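Local coordinates for protein GH3 beta-N-acetylglucosaminidase (Paenibacillaceae, PDB 6K5J) that hydrolyses beta-linkages to release terminal N-acetylglucosamine, as a beta-N-acetylglucosaminidase of glycoside hydrolase family 3, at residues Pro100-Ala108 with Ile149-Thr157; Leu479-Pro487 with Val496-Asn505. All blocks are in the same frame, centred on the assembly; numbering follows the deposited sequence.

How the contacts relate
From the N terminus, the chain first meets contact 1, where 149-157 returns to helix 102-108 after 40 intervening residues and closes a loop within the TIM-barrel-clan domain. Contact 2 follows much later, joining 479-487 and 496-505 across a short connection of eight residues. The two closures are in series, neither nesting nor crossing, yet their centres are only about 15 Å apart. They touch directly: E504 OE1 probably accepts a hydrogen bond from G101 N at 2.7 Å, just before helix 102-108, while the Y503 ring packs on A107. The C-terminal sheet is thereby tied to helix 102-108, which itself packs on the loop carrying R152, a residue that hydrogen-bonds the bound N-acetylglucosamine.

Contact 1: residues Pro100-Ala108 with Ile149-Thr157; sequences PGNMALGAA and IGVRSYGGT. With NAG (2-acetamido-2-deoxy-beta-D-glucopyranose), chain B.
One water is gripped by N102 and Y154: it donates to N102 OD1 at 2.8 Å and lies 2.5 Å from Y154 OH. The two residues join helix 102-108 to the loop before helix 158-174 in the TIM-barrel-clan domain. The evidence for stacking is direct: the N102 amide lies nearly flat on the Y154 ring, the planes 11° apart, with ND2 3.5 Å above the ring centre. A chi1 of -83° lays the amide there; N102 CB, placed by how the helix start sits over the ring, makes a CH-pi contact 4.1 Å from the Y154 centroid. M103 N donates to V151 O at 3.0 Å, while M103 CB packs on V151 CB. M103 bends at chi3 (-72°), carrying CE to within 3.3 Å of G150 O. G106 CA-H points at Y154 O, a buried oxygen with no conventional hydrogen-bonding partner. S153 OG accepts from G155 N in an ST turn and is also hydrogen-bonded to D139 O. The R152 guanidinium, its NH2 salt-bridged to E85, reaches the N-acetylglucosamine in a site where D83, K182, H183 and D268 also hydrogen-bond the sugar; R152 NH1 donates to the acetamido O7 at 2.8 Å.

Contact 2: residues Leu479-Pro487 with Val496-Asn505; sequences LIVASARNP and VKTFFAAYEN
The F500 ring meets I480 at its edge, CE1 lying 3.7 Å from I480 CG2, and takes F382 edge-to-face. One face of the Y503 ring carries A501 CB, 3.6 Å above the plane and offset toward the rim, while P487 CG touches CE1, the two side chains crossing at about a right angle. V481 CG1 packs against F499 CD2 at 3.8 Å. With its CG anti to the backbone N (chi1 -176°), F499 swings its ring across to strand 478-483, where CZ comes 3.2 Å from S483 OG. V481 uses its other branch, CG2, against V496 CG1. Side chains of V481, S483, F499 and A501 share one face of the sheet; A482 and F500 occupy the other, against helix 507-517. The backbone evidence is a ladder of four bonds alternating in direction: V481 N to T498 O, F500 N to V481 O, S483 N to F500 O and A502 N to S483 O, the last at 2.8 Å. Beyond it, one water accepts from S483 OG and Y503 N and donates to R485 O (2.7 Å), joining the segments where they leave the regular ladder. Three parallel bridges and a 19° angle between strand axes identify neighbouring parallel strands in the mixed sheet of the C-terminal alpha/beta domain, consistent with two-domain GH3 enzymes.

Contact 1: residues Pro100-Ala108 with Ile149-Thr157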
ATOM      1  N   PRO A 100       4.772  -4.172   9.820  1.00 21.86           N
ATOM      2  CA  PRO A 100       3.755  -5.082   9.267  1.00 22.14           C
ATOM      3  C   PRO A 100       2.674  -4.331   8.507  1.00 21.30           C
ATOM      4  O   PRO A 100       2.315  -3.200   8.844  1.00 20.76           O
ATOM      5  CB  PRO A 100       3.173  -5.760  10.509  1.00 20.95           C
ATOM      6  CG  PRO A 100       4.250  -5.674  11.520  1.00 28.46           C
ATOM      7  CD  PRO A 100       4.930  -4.357  11.270  1.00 23.61           C
ATOM      8  N   GLY A 101       2.139  -4.993   7.478  1.00 20.87           N
ATOM      9  CA  GLY A 101       1.146  -4.397   6.615  1.00 18.90           C
ATOM     10  C   GLY A 101      -0.263  -4.705   7.086  1.00 18.40           C
ATOM     11  O   GLY A 101      -0.486  -5.354   8.103  1.00 16.97           O
ATOM     12  N   ASN A 102      -1.230  -4.239   6.296  1.00 17.19           N
ATOM     13  CA  ASN A 102      -2.600  -4.145   6.787  1.00 18.52           C
ATOM     14  C   ASN A 102      -3.172  -5.511   7.144  1.00 16.36           C
ATOM     15  O   ASN A 102      -3.688  -5.700   8.247  1.00 16.21           O
ATOM     16  CB  ASN A 102      -3.476  -3.427   5.761  1.00 19.03           C
ATOM     17  CG  ASN A 102      -3.361  -1.922   5.869  1.00 19.11           C
ATOM     18  OD1 ASN A 102      -2.415  -1.401   6.483  1.00 20.40           O
ATOM     19  ND2 ASN A 102      -4.327  -1.215   5.299  1.00 17.39           N
ATOM     20  N   MET A 103      -3.099  -6.483   6.233  1.00 15.50           N
ATOM     21  CA  MET A 103      -3.779  -7.731   6.558  1.00 17.77           C
ATOM     22  C   MET A 103      -3.054  -8.492   7.667  1.00 18.09           C
ATOM     23  O   MET A 103      -3.699  -9.193   8.451  1.00 16.56           O
ATOM     24  CB  MET A 103      -3.964  -8.616   5.321  1.00 17.04           C
ATOM     25  CG  MET A 103      -4.967  -9.760   5.603  1.00 17.80           C
ATOM     26  SD  MET A 103      -5.550 -10.638   4.134  1.00 20.33           S
ATOM     27  CE  MET A 103      -6.620  -9.372   3.425  1.00 18.26           C
ATOM     28  N   ALA A 104      -1.732  -8.335   7.781  1.00 17.49           N
ATOM     29  CA  ALA A 104      -1.037  -8.876   8.948  1.00 18.12           C
ATOM     30  C   ALA A 104      -1.568  -8.242  10.232  1.00 16.31           C
ATOM     31  O   ALA A 104      -1.810  -8.937  11.231  1.00 15.52           O
ATOM     32  CB  ALA A 104       0.472  -8.651   8.811  1.00 15.35           C
ATOM     33  N   LEU A 105      -1.794  -6.927  10.214  1.00 15.78           N
ATOM     34  CA  LEU A 105      -2.358  -6.260  11.384  1.00 17.36           C
ATOM     35  C   LEU A 105      -3.790  -6.720  11.644  1.00 18.92           C
ATOM     36  O   LEU A 105      -4.197  -6.880  12.800  1.00 18.58           O
ATOM     37  CB  LEU A 105      -2.310  -4.737  11.196  1.00 17.07           C
ATOM     38  CG  LEU A 105      -0.920  -4.084  11.312  1.00 16.85           C
ATOM     39  CD1 LEU A 105      -0.908  -2.679  10.684  1.00 20.12           C
ATOM     40  CD2 LEU A 105      -0.484  -4.026  12.778  1.00 19.30           C
ATOM     41  N   GLY A 106      -4.572  -6.922  10.579  1.00 18.72           N
ATOM     42  CA  GLY A 106      -5.940  -7.400  10.745  1.00 14.93           C
ATOM     43  C   GLY A 106      -6.015  -8.764  11.407  1.00 17.23           C
ATOM     44  O   GLY A 106      -6.889  -9.009  12.246  1.00 16.95           O
ATOM     45  N   ALA A 107      -5.096  -9.668  11.048  1.00 16.80           N
ATOM     46  CA  ALA A 107      -5.087 -10.997  11.663  1.00 18.46           C
ATOM     47  C   ALA A 107      -4.703 -10.947  13.136  1.00 19.03           C
ATOM     48  O   ALA A 107      -5.132 -11.809  13.913  1.00 20.46           O
ATOM     49  CB  ALA A 107      -4.131 -11.929  10.923  1.00 17.36           C
ATOM     50  N   ALA A 108      -3.872  -9.983  13.537  1.00 19.08           N
ATOM     51  CA  ALA A 108      -3.589  -9.807  14.962  1.00 19.41           C
ATOM     52  C   ALA A 108      -4.791  -9.221  15.704  1.00 23.86           C
ATOM     53  O   ALA A 108      -4.957  -9.464  16.907  1.00 21.80           O
ATOM     54  CB  ALA A 108      -2.349  -8.923  15.144  1.00 19.19           C
ATOM     55  N   ILE A 149      -5.901  -5.359  -4.297  1.00 19.35           N
ATOM     56  CA  ILE A 149      -5.898  -5.031  -2.871  1.00 19.48           C
ATOM     57  C   ILE A 149      -5.248  -6.175  -2.092  1.00 17.99           C
ATOM     58  O   ILE A 149      -4.066  -6.095  -1.743  1.00 17.76           O
ATOM     59  CB  ILE A 149      -7.325  -4.710  -2.384  1.00 18.05           C
ATOM     60  CG1 ILE A 149      -7.933  -3.592  -3.241  1.00 16.61           C
ATOM     61  CG2 ILE A 149      -7.336  -4.318  -0.881  1.00 19.23           C
ATOM     62  CD1 ILE A 149      -7.108  -2.270  -3.282  1.00 17.69           C
ATOM     63  N   GLY A 150      -5.990  -7.253  -1.828  1.00 18.44           N
ATOM     64  CA  GLY A 150      -5.375  -8.397  -1.158  1.00 18.44           C
ATOM     65  C   GLY A 150      -4.891  -8.012   0.229  1.00 18.27           C
ATOM     66  O   GLY A 150      -5.625  -7.386   1.002  1.00 18.02           O
ATOM     67  N   VAL A 151      -3.621  -8.317   0.543  1.00 14.62           N
ATOM     68  CA  VAL A 151      -3.103  -8.054   1.896  1.00 15.46           C
ATOM     69  C   VAL A 151      -2.938  -6.564   2.185  1.00 17.64           C
ATOM     70  O   VAL A 151      -2.568  -6.178   3.302  1.00 18.09           O
ATOM     71  CB  VAL A 151      -1.762  -8.771   2.149  1.00 17.99           C
ATOM     72  CG1 VAL A 151      -1.918 -10.294   2.027  1.00 18.53           C
ATOM     73  CG2 VAL A 151      -0.673  -8.240   1.211  1.00 17.95           C
ATOM     74  N   ARG A 152      -3.187  -5.709   1.190  1.00 17.57           N
ATOM     75  CA  ARG A 152      -3.205  -4.274   1.461  1.00 16.66           C
ATOM     76  C   ARG A 152      -4.426  -3.839   2.265  1.00 17.86           C
ATOM     77  O   ARG A 152      -4.450  -2.707   2.755  1.00 18.19           O
ATOM     78  CB  ARG A 152      -3.153  -3.489   0.146  1.00 17.41           C
ATOM     79  CG  ARG A 152      -1.862  -3.674  -0.623  1.00 18.27           C
ATOM     80  CD  ARG A 152      -2.014  -3.151  -2.043  1.00 17.99           C
ATOM     81  NE  ARG A 152      -2.065  -1.698  -2.060  1.00 16.91           N
ATOM     82  CZ  ARG A 152      -2.503  -0.969  -3.082  1.00 20.06           C
ATOM     83  NH1 ARG A 152      -2.969  -1.556  -4.171  1.00 15.84           N
ATOM     84  NH2 ARG A 152      -2.466   0.356  -3.014  1.00 17.30           N
ATOM     85  N   SER A 153      -5.426  -4.703   2.417  1.00 17.98           N
ATOM     86  CA  SER A 153      -6.599  -4.452   3.240  1.00 15.40           C
ATOM     87  C   SER A 153      -6.420  -5.112   4.602  1.00 17.05           C
ATOM     88  O   SER A 153      -5.826  -6.187   4.699  1.00 17.39           O
ATOM     89  CB  SER A 153      -7.857  -5.013   2.566  1.00 18.01           C
ATOM     90  OG  SER A 153      -8.912  -5.171   3.503  1.00 18.96           O
ATOM     91  N   TYR A 154      -6.948  -4.474   5.661  1.00 17.13           N
ATOM     92  CA  TYR A 154      -6.917  -5.130   6.973  1.00 17.85           C
ATOM     93  C   TYR A 154      -7.734  -6.421   6.976  1.00 18.58           C
ATOM     94  O   TYR A 154      -7.407  -7.360   7.709  1.00 18.46           O
ATOM     95  CB  TYR A 154      -7.453  -4.210   8.075  1.00 16.46           C
ATOM     96  CG  TYR A 154      -6.725  -2.904   8.247  1.00 17.43           C
ATOM     97  CD1 TYR A 154      -5.446  -2.855   8.801  1.00 15.21           C
ATOM     98  CD2 TYR A 154      -7.327  -1.712   7.864  1.00 16.30           C
ATOM     99  CE1 TYR A 154      -4.786  -1.646   8.967  1.00 17.35           C
ATOM    100  CE2 TYR A 154      -6.677  -0.507   8.021  1.00 16.52           C
ATOM    101  CZ  TYR A 154      -5.417  -0.474   8.569  1.00 18.33           C
ATOM    102  OH  TYR A 154      -4.784   0.733   8.705  1.00 21.60           O
ATOM    103  N   GLY A 155      -8.807  -6.488   6.197  1.00 16.67           N
ATOM    104  CA  GLY A 155      -9.621  -7.685   6.214  1.00 17.77           C
ATOM    105  C   GLY A 155     -10.953  -7.454   5.528  1.00 18.43           C
ATOM    106  O   GLY A 155     -11.171  -6.429   4.877  1.00 18.48           O
ATOM    107  N   GLY A 156     -11.840  -8.428   5.705  1.00 18.29           N
ATOM    108  CA  GLY A 156     -13.084  -8.517   4.969  1.00 18.63           C
ATOM    109  C   GLY A 156     -14.331  -8.003   5.660  1.00 22.28           C
ATOM    110  O   GLY A 156     -15.430  -8.186   5.122  1.00 20.19           O
ATOM    111  N   THR A 157     -14.216  -7.345   6.811  1.00 20.96           N
ATOM    112  CA  THR A 157     -15.388  -6.766   7.453  1.00 23.58           C
ATOM    113  C   THR A 157     -15.196  -5.271   7.643  1.00 22.40           C
ATOM    114  O   THR A 157     -14.082  -4.796   7.880  1.00 20.17           O
ATOM    115  CB  THR A 157     -15.690  -7.402   8.813  1.00 20.17           C
ATOM    116  OG1 THR A 157     -14.575  -7.217   9.686  1.00 21.21           O
ATOM    117  CG2 THR A 157     -16.006  -8.880   8.662  1.00 24.97           C
TER
HETATM  118  C1  NAG B 601      -2.078   3.842  -7.780  1.00 22.67           C
HETATM  119  C2  NAG B 601      -2.544   3.054  -6.529  1.00 21.34           C
HETATM  120  C3  NAG B 601      -2.565   3.951  -5.278  1.00 20.23           C
HETATM  121  C4  NAG B 601      -1.271   4.741  -5.137  1.00 19.76           C
HETATM  122  C5  NAG B 601      -1.015   5.511  -6.421  1.00 22.04           C
HETATM  123  C6  NAG B 601       0.252   6.336  -6.398  1.00 21.53           C
HETATM  124  C7  NAG B 601      -4.197   1.220  -6.519  1.00 21.16           C
HETATM  125  C8  NAG B 601      -5.625   0.845  -6.810  1.00 18.32           C
HETATM  126  N2  NAG B 601      -3.867   2.492  -6.766  1.00 18.72           N
HETATM  127  O1  NAG B 601      -1.800   2.926  -8.785  1.00 27.90           O
HETATM  128  O3  NAG B 601      -2.767   3.157  -4.113  1.00 18.61           O
HETATM  129  O4  NAG B 601      -1.363   5.647  -4.044  1.00 18.22           O
HETATM  130  O5  NAG B 601      -0.877   4.567  -7.486  1.00 20.51           O
HETATM  131  O6  NAG B 601       1.410   5.511  -6.423  1.00 21.88           O
HETATM  132  O7  NAG B 601      -3.391   0.413  -6.061  1.00 20.36           O
HETATM  133  O   HOH W   1      -2.322   0.674   8.375  1.00 25.42           O

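Contact 2: residues Leu479-Pro487 with Val496-Asn505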
ATOM      1  N   LEU A 479       5.075 -31.960   4.309  1.00 27.71           N
ATOM      2  CA  LEU A 479       5.007 -30.635   3.700  1.00 25.53           C
ATOM      3  C   LEU A 479       4.203 -29.690   4.585  1.00 25.30           C
ATOM      4  O   LEU A 479       3.085 -30.019   4.994  1.00 26.24           O
ATOM      5  CB  LEU A 479       4.359 -30.715   2.319  1.00 26.10           C
ATOM      6  CG  LEU A 479       4.033 -29.369   1.655  1.00 22.37           C
ATOM      7  CD1 LEU A 479       5.321 -28.668   1.268  1.00 21.64           C
ATOM      8  CD2 LEU A 479       3.141 -29.585   0.430  1.00 23.52           C
ATOM      9  N   ILE A 480       4.775 -28.523   4.878  1.00 22.82           N
ATOM     10  CA  ILE A 480       4.056 -27.391   5.456  1.00 23.40           C
ATOM     11  C   ILE A 480       4.069 -26.265   4.428  1.00 22.55           C
ATOM     12  O   ILE A 480       5.109 -25.981   3.827  1.00 22.69           O
ATOM     13  CB  ILE A 480       4.700 -26.909   6.774  1.00 26.35           C
ATOM     14  CG1 ILE A 480       4.604 -27.976   7.865  1.00 26.79           C
ATOM     15  CG2 ILE A 480       4.070 -25.589   7.259  1.00 21.94           C
ATOM     16  CD1 ILE A 480       5.495 -27.666   9.082  1.00 28.02           C
ATOM     17  N   VAL A 481       2.932 -25.606   4.235  1.00 22.34           N
ATOM     18  CA  VAL A 481       2.856 -24.425   3.379  1.00 20.16           C
ATOM     19  C   VAL A 481       2.550 -23.215   4.258  1.00 20.04           C
ATOM     20  O   VAL A 481       1.671 -23.272   5.125  1.00 20.88           O
ATOM     21  CB  VAL A 481       1.806 -24.602   2.268  1.00 22.38           C
ATOM     22  CG1 VAL A 481       1.764 -23.365   1.352  1.00 23.68           C
ATOM     23  CG2 VAL A 481       2.122 -25.843   1.450  1.00 22.24           C
ATOM     24  N   ALA A 482       3.294 -22.135   4.051  1.00 19.08           N
ATOM     25  CA  ALA A 482       3.068 -20.871   4.738  1.00 19.52           C
ATOM     26  C   ALA A 482       2.983 -19.783   3.681  1.00 20.59           C
ATOM     27  O   ALA A 482       3.951 -19.548   2.955  1.00 20.53           O
ATOM     28  CB  ALA A 482       4.190 -20.575   5.738  1.00 18.62           C
ATOM     29  N   SER A 483       1.823 -19.141   3.573  1.00 20.11           N
ATOM     30  CA  SER A 483       1.641 -18.107   2.567  1.00 17.95           C
ATOM     31  C   SER A 483       2.228 -16.801   3.077  1.00 20.51           C
ATOM     32  O   SER A 483       1.967 -16.394   4.217  1.00 20.89           O
ATOM     33  CB  SER A 483       0.159 -17.935   2.213  1.00 19.15           C
ATOM     34  OG  SER A 483      -0.645 -17.801   3.376  1.00 18.86           O
ATOM     35  N   ALA A 484       3.034 -16.156   2.234  1.00 18.88           N
ATOM     36  CA  ALA A 484       3.678 -14.890   2.564  1.00 20.69           C
ATOM     37  C   ALA A 484       3.137 -13.735   1.732  1.00 19.76           C
ATOM     38  O   ALA A 484       3.731 -12.648   1.721  1.00 18.53           O
ATOM     39  CB  ALA A 484       5.196 -15.000   2.387  1.00 17.78           C
ATOM     40  N   ARG A 485       2.042 -13.949   1.008  1.00 19.20           N
ATOM     41  CA  ARG A 485       1.249 -12.816   0.564  1.00 19.11           C
ATOM     42  C   ARG A 485      -0.228 -13.140   0.791  1.00 17.37           C
ATOM     43  O   ARG A 485      -0.626 -13.307   1.949  1.00 18.53           O
ATOM     44  CB  ARG A 485       1.574 -12.429  -0.884  1.00 20.97           C
ATOM     45  CG  ARG A 485       1.045 -11.023  -1.189  1.00 20.69           C
ATOM     46  CD  ARG A 485       1.795 -10.280  -2.289  1.00 23.27           C
ATOM     47  NE  ARG A 485       1.162  -8.974  -2.483  1.00 21.75           N
ATOM     48  CZ  ARG A 485       1.801  -7.844  -2.786  1.00 28.23           C
ATOM     49  NH1 ARG A 485       3.118  -7.831  -2.959  1.00 26.25           N
ATOM     50  NH2 ARG A 485       1.111  -6.716  -2.920  1.00 24.45           N
ATOM     51  N   ASN A 486      -1.057 -13.224  -0.251  1.00 18.57           N
ATOM     52  CA  ASN A 486      -2.484 -13.423   0.003  1.00 18.82           C
ATOM     53  C   ASN A 486      -2.711 -14.773   0.681  1.00 20.05           C
ATOM     54  O   ASN A 486      -2.137 -15.784   0.261  1.00 22.86           O
ATOM     55  CB  ASN A 486      -3.310 -13.357  -1.288  1.00 21.53           C
ATOM     56  CG  ASN A 486      -3.413 -11.943  -1.849  1.00 23.34           C
ATOM     57  OD1 ASN A 486      -2.893 -10.990  -1.272  1.00 22.03           O
ATOM     58  ND2 ASN A 486      -4.079 -11.810  -2.989  1.00 22.61           N
ATOM     59  N   PRO A 487      -3.555 -14.832   1.721  1.00 18.01           N
ATOM     60  CA  PRO A 487      -3.817 -16.115   2.386  1.00 17.05           C
ATOM     61  C   PRO A 487      -4.728 -17.023   1.589  1.00 21.09           C
ATOM     62  O   PRO A 487      -4.887 -18.192   1.962  1.00 21.88           O
ATOM     63  CB  PRO A 487      -4.480 -15.692   3.703  1.00 18.61           C
ATOM     64  CG  PRO A 487      -5.247 -14.438   3.321  1.00 18.64           C
ATOM     65  CD  PRO A 487      -4.324 -13.728   2.324  1.00 20.17           C
ATOM     66  N   VAL A 496      -2.858 -29.978   0.289  1.00 27.31           N
ATOM     67  CA  VAL A 496      -1.981 -29.546   1.375  1.00 26.25           C
ATOM     68  C   VAL A 496      -2.641 -29.857   2.709  1.00 27.44           C
ATOM     69  O   VAL A 496      -3.836 -29.608   2.900  1.00 27.03           O
ATOM     70  CB  VAL A 496      -1.667 -28.050   1.213  1.00 25.00           C
ATOM     71  CG1 VAL A 496      -1.093 -27.454   2.490  1.00 22.43           C
ATOM     72  CG2 VAL A 496      -0.719 -27.851   0.057  1.00 22.42           C
ATOM     73  N   LYS A 497      -1.871 -30.429   3.636  1.00 24.28           N
ATOM     74  CA  LYS A 497      -2.422 -30.805   4.934  1.00 27.28           C
ATOM     75  C   LYS A 497      -2.247 -29.735   6.005  1.00 26.29           C
ATOM     76  O   LYS A 497      -3.044 -29.684   6.949  1.00 26.87           O
ATOM     77  CB  LYS A 497      -1.777 -32.104   5.425  1.00 31.00           C
ATOM     78  CG  LYS A 497      -2.206 -33.341   4.656  1.00 35.74           C
ATOM     79  CD  LYS A 497      -1.480 -34.582   5.182  1.00 42.74           C
ATOM     80  CE  LYS A 497      -1.399 -35.670   4.116  1.00 47.58           C
ATOM     81  NZ  LYS A 497      -0.269 -36.596   4.379  1.00 49.49           N
ATOM     82  N   THR A 498      -1.216 -28.897   5.893  1.00 22.55           N
ATOM     83  CA  THR A 498      -0.884 -27.893   6.899  1.00 21.93           C
ATOM     84  C   THR A 498      -0.615 -26.579   6.186  1.00 20.59           C
ATOM     85  O   THR A 498       0.305 -26.502   5.367  1.00 22.59           O
ATOM     86  CB  THR A 498       0.345 -28.307   7.715  1.00 25.33           C
ATOM     87  OG1 THR A 498       0.158 -29.635   8.217  1.00 29.61           O
ATOM     88  CG2 THR A 498       0.575 -27.349   8.879  1.00 23.62           C
ATOM     89  N   PHE A 499      -1.410 -25.551   6.502  1.00 21.86           N
ATOM     90  CA  PHE A 499      -1.334 -24.266   5.810  1.00 18.45           C
ATOM     91  C   PHE A 499      -1.383 -23.136   6.826  1.00 18.75           C
ATOM     92  O   PHE A 499      -2.336 -23.041   7.609  1.00 21.35           O
ATOM     93  CB  PHE A 499      -2.473 -24.119   4.791  1.00 18.34           C
ATOM     94  CG  PHE A 499      -2.400 -22.850   3.978  1.00 22.81           C
ATOM     95  CD1 PHE A 499      -2.960 -21.670   4.459  1.00 20.25           C
ATOM     96  CD2 PHE A 499      -1.764 -22.834   2.741  1.00 21.01           C
ATOM     97  CE1 PHE A 499      -2.886 -20.483   3.721  1.00 21.30           C
ATOM     98  CE2 PHE A 499      -1.687 -21.664   1.989  1.00 22.13           C
ATOM     99  CZ  PHE A 499      -2.264 -20.470   2.485  1.00 20.46           C
ATOM    100  N   PHE A 500      -0.378 -22.267   6.787  1.00 17.99           N
ATOM    101  CA  PHE A 500      -0.300 -21.065   7.607  1.00 19.32           C
ATOM    102  C   PHE A 500      -0.439 -19.834   6.721  1.00 19.17           C
ATOM    103  O   PHE A 500      -0.101 -19.864   5.537  1.00 19.79           O
ATOM    104  CB  PHE A 500       1.043 -20.973   8.346  1.00 19.47           C
ATOM    105  CG  PHE A 500       1.251 -22.032   9.390  1.00 22.25           C
ATOM    106  CD1 PHE A 500       1.815 -23.259   9.049  1.00 19.32           C
ATOM    107  CD2 PHE A 500       0.906 -21.793  10.722  1.00 19.04           C
ATOM    108  CE1 PHE A 500       2.020 -24.235  10.003  1.00 20.08           C
ATOM    109  CE2 PHE A 500       1.102 -22.769  11.683  1.00 21.65           C
ATOM    110  CZ  PHE A 500       1.664 -23.996  11.323  1.00 24.32           C
ATOM    111  N   ALA A 501      -0.888 -18.726   7.319  1.00 20.01           N
ATOM    112  CA  ALA A 501      -0.855 -17.428   6.655  1.00 18.60           C
ATOM    113  C   ALA A 501       0.026 -16.475   7.449  1.00 18.42           C
ATOM    114  O   ALA A 501      -0.159 -16.313   8.663  1.00 19.87           O
ATOM    115  CB  ALA A 501      -2.264 -16.833   6.486  1.00 15.67           C
ATOM    116  N   ALA A 502       0.968 -15.831   6.760  1.00 17.56           N
ATOM    117  CA  ALA A 502       1.750 -14.748   7.339  1.00 17.50           C
ATOM    118  C   ALA A 502       1.427 -13.382   6.752  1.00 16.94           C
ATOM    119  O   ALA A 502       1.860 -12.369   7.320  1.00 17.78           O
ATOM    120  CB  ALA A 502       3.258 -15.017   7.172  1.00 16.97           C
ATOM    121  N   TYR A 503       0.710 -13.322   5.629  1.00 18.37           N
ATOM    122  CA  TYR A 503       0.189 -12.104   5.000  1.00 18.11           C
ATOM    123  C   TYR A 503       1.271 -11.192   4.428  1.00 18.50           C
ATOM    124  O   TYR A 503       0.944 -10.107   3.914  1.00 19.13           O
ATOM    125  CB  TYR A 503      -0.698 -11.300   5.972  1.00 16.64           C
ATOM    126  CG  TYR A 503      -1.706 -12.175   6.686  1.00 17.71           C
ATOM    127  CD1 TYR A 503      -2.884 -12.558   6.057  1.00 17.55           C
ATOM    128  CD2 TYR A 503      -1.460 -12.657   7.975  1.00 17.64           C
ATOM    129  CE1 TYR A 503      -3.807 -13.374   6.693  1.00 17.52           C
ATOM    130  CE2 TYR A 503      -2.375 -13.480   8.615  1.00 17.88           C
ATOM    131  CZ  TYR A 503      -3.550 -13.825   7.969  1.00 18.26           C
ATOM    132  OH  TYR A 503      -4.471 -14.641   8.599  1.00 16.62           O
ATOM    133  N   GLU A 504       2.540 -11.581   4.494  1.00 18.61           N
ATOM    134  CA  GLU A 504       3.646 -10.759   4.008  1.00 18.99           C
ATOM    135  C   GLU A 504       4.924 -11.566   4.202  1.00 19.99           C
ATOM    136  O   GLU A 504       4.933 -12.585   4.902  1.00 19.42           O
ATOM    137  CB  GLU A 504       3.737  -9.410   4.728  1.00 20.14           C
ATOM    138  CG  GLU A 504       3.897  -9.547   6.222  1.00 18.53           C
ATOM    139  CD  GLU A 504       3.714  -8.234   6.942  1.00 20.31           C
ATOM    140  OE1 GLU A 504       2.878  -7.411   6.502  1.00 20.34           O
ATOM    141  OE2 GLU A 504       4.417  -8.028   7.950  1.00 22.58           O
ATOM    142  N   ASN A 505       6.008 -11.108   3.565  1.00 18.86           N
ATOM    143  CA  ASN A 505       7.318 -11.740   3.702  1.00 20.62           C
ATOM    144  C   ASN A 505       8.322 -10.827   4.404  1.00 22.49           C
ATOM    145  O   ASN A 505       9.527 -10.901   4.148  1.00 23.09           O
ATOM    146  CB  ASN A 505       7.851 -12.190   2.338  1.00 22.45           C
ATOM    147  CG  ASN A 505       8.181 -11.028   1.415  1.00 23.37           C
ATOM    148  OD1 ASN A 505       7.913  -9.875   1.728  1.00 22.47           O
ATOM    149  ND2 ASN A 505       8.763 -11.337   0.256  1.00 26.58           N
TER
HETATM  150  O   HOH W   2       0.896 -30.752   3.121  1.00 32.47           O
HETATM  151  O   HOH W   3       2.001 -31.266   7.071  1.00 35.51           O
HETATM  152  O   HOH W   4      -0.934 -15.019   3.979  1.00 18.92           O